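PDB 5TIP: major capsid protein from Paramecium bursaria Chlorella virus 1, which self-assembles as trimers into the large icosahedral capsid of the virus, with a pseudo T=169 lattice built from 1680 such trimers. Local coordinates for residues V8-G11 / L17-N20. Numbering follows the deposited sequence.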
ATOM      1  N   VAL A   8       1.052 -21.159  29.788  1.00 50.38           N
ATOM      2  CA  VAL A   8       0.483 -22.323  30.455  1.00 53.00           C
ATOM      3  C   VAL A   8      -0.918 -22.630  29.944  1.00 53.28           C
ATOM      4  O   VAL A   8      -1.360 -23.782  30.017  1.00 53.94           O
ATOM      5  CB  VAL A   8       0.482 -22.116  31.981  1.00 56.02           C
ATOM      6  CG1 VAL A   8       0.230 -23.436  32.700  1.00 56.57           C
ATOM      7  CG2 VAL A   8       1.798 -21.504  32.431  1.00 58.38           C
ATOM      8  N   ALA A   9      -1.629 -21.633  29.413  1.00 52.49           N
ATOM      9  CA  ALA A   9      -2.938 -21.859  28.802  1.00 51.47           C
ATOM     10  C   ALA A   9      -2.714 -22.610  27.494  1.00 53.07           C
ATOM     11  O   ALA A   9      -2.779 -22.057  26.393  1.00 53.00           O
ATOM     12  CB  ALA A   9      -3.671 -20.542  28.579  1.00 49.03           C
ATOM     13  N   TYR A  10      -2.446 -23.906  27.627  1.00 54.39           N
ATOM     14  CA  TYR A  10      -2.096 -24.771  26.510  1.00 53.73           C
ATOM     15  C   TYR A  10      -3.085 -25.925  26.453  1.00 52.87           C
ATOM     16  O   TYR A  10      -3.363 -26.557  27.478  1.00 52.46           O
ATOM     17  CB  TYR A  10      -0.662 -25.291  26.659  1.00 55.15           C
ATOM     18  CG  TYR A  10       0.004 -25.669  25.356  1.00 59.70           C
ATOM     19  CD1 TYR A  10       0.554 -24.700  24.527  1.00 61.71           C
ATOM     20  CD2 TYR A  10       0.090 -26.997  24.957  1.00 63.37           C
ATOM     21  CE1 TYR A  10       1.167 -25.042  23.337  1.00 63.02           C
ATOM     22  CE2 TYR A  10       0.702 -27.349  23.768  1.00 64.77           C
ATOM     23  CZ  TYR A  10       1.239 -26.366  22.962  1.00 64.68           C
ATOM     24  OH  TYR A  10       1.848 -26.710  21.777  1.00 66.07           O
ATOM     25  N   GLY A  11      -3.613 -26.197  25.262  1.00 51.49           N
ATOM     26  CA  GLY A  11      -4.617 -27.234  25.118  1.00 50.30           C
ATOM     27  C   GLY A  11      -4.378 -28.190  23.969  1.00 46.91           C
ATOM     28  O   GLY A  11      -3.338 -28.137  23.307  1.00 45.02           O
ATOM     29  N   LEU A  17      -0.908 -26.102  15.790  1.00 32.36           N
ATOM     30  CA  LEU A  17      -0.217 -24.822  15.698  1.00 31.84           C
ATOM     31  C   LEU A  17       1.231 -24.873  16.160  1.00 33.98           C
ATOM     32  O   LEU A  17       2.115 -24.365  15.464  1.00 37.64           O
ATOM     33  CB  LEU A  17      -0.978 -23.762  16.507  1.00 30.97           C
ATOM     34  CG  LEU A  17      -2.418 -23.493  16.074  1.00 26.77           C
ATOM     35  CD1 LEU A  17      -3.052 -22.440  16.964  1.00 24.87           C
ATOM     36  CD2 LEU A  17      -2.466 -23.064  14.619  1.00 25.10           C
ATOM     37  N   THR A  18       1.508 -25.469  17.322  1.00 34.04           N
ATOM     38  CA  THR A  18       2.847 -25.417  17.896  1.00 33.40           C
ATOM     39  C   THR A  18       3.419 -26.784  18.264  1.00 36.64           C
ATOM     40  O   THR A  18       4.500 -26.840  18.865  1.00 39.01           O
ATOM     41  CB  THR A  18       2.860 -24.517  19.137  1.00 34.76           C
ATOM     42  OG1 THR A  18       1.825 -24.926  20.039  1.00 35.15           O
ATOM     43  CG2 THR A  18       2.634 -23.068  18.746  1.00 33.10           C
ATOM     44  N   GLY A  19       2.743 -27.882  17.926  1.00 40.19           N
ATOM     45  CA  GLY A  19       3.285 -29.204  18.209  1.00 47.30           C
ATOM     46  C   GLY A  19       4.381 -29.578  17.231  1.00 52.76           C
ATOM     47  O   GLY A  19       4.197 -29.495  16.011  1.00 53.81           O
ATOM     48  N   ASN A  20       5.526 -30.011  17.772  1.00 55.88           N
ATOM     49  CA  ASN A  20       6.716 -30.268  16.968  1.00 56.25           C
ATOM     50  C   ASN A  20       6.976 -29.078  16.055  1.00 49.86           C
ATOM     51  O   ASN A  20       6.752 -29.181  14.842  1.00 49.53           O
ATOM     52  CB  ASN A  20       6.593 -31.549  16.150  1.00 59.93           C
ATOM     53  CG  ASN A  20       6.739 -32.787  16.999  1.00 65.38           C
ATOM     54  OD1 ASN A  20       5.912 -33.699  16.942  1.00 67.84           O
ATOM     55  ND2 ASN A  20       7.782 -32.817  17.813  1.00 66.72           N
TER
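Y10 and T18 meet through their hydroxyl groups. Y10 OH lies 2.5 Å from T18 OG1, a very short hydrogen bond in which either oxygen could be the donor. T18 OG1 sits at the edge of the Y10 ring, near the ring plane, on the side of CE1, which is 3.4 Å from it. The backbones stay well apart, with the CA atoms of Y10 and T18 10.0 Å from each other. The extended tyrosine side chain covers most of that gap: its CG is anti to the backbone N (chi1 -155°), and T18 OG1 meets the phenol oxygen at its end. T18 CB points toward the 8-11 segment. Its chi1 of 52° sets OG1 between the backbone N and the carbonyl carbon. T18 OG1 also bonds to D14 O, four residues earlier and just before helix 15-18, so two hydrogen bonds engage OG1 of the buried T18. G11 N bonds to D14 OD2 within the loop, so D14 is tied to G11 through its side chain and to T18 through its backbone. On the third subunit, Y33 packs on T18 and N35 on Y10. A9 centres an inverse gamma turn just before Y10. Two short helices, 3-8 and 15-18, are thus joined by a loop in the N-terminal arm, which projects from the double jelly-roll body and packs on the other subunits of the capsid trimer.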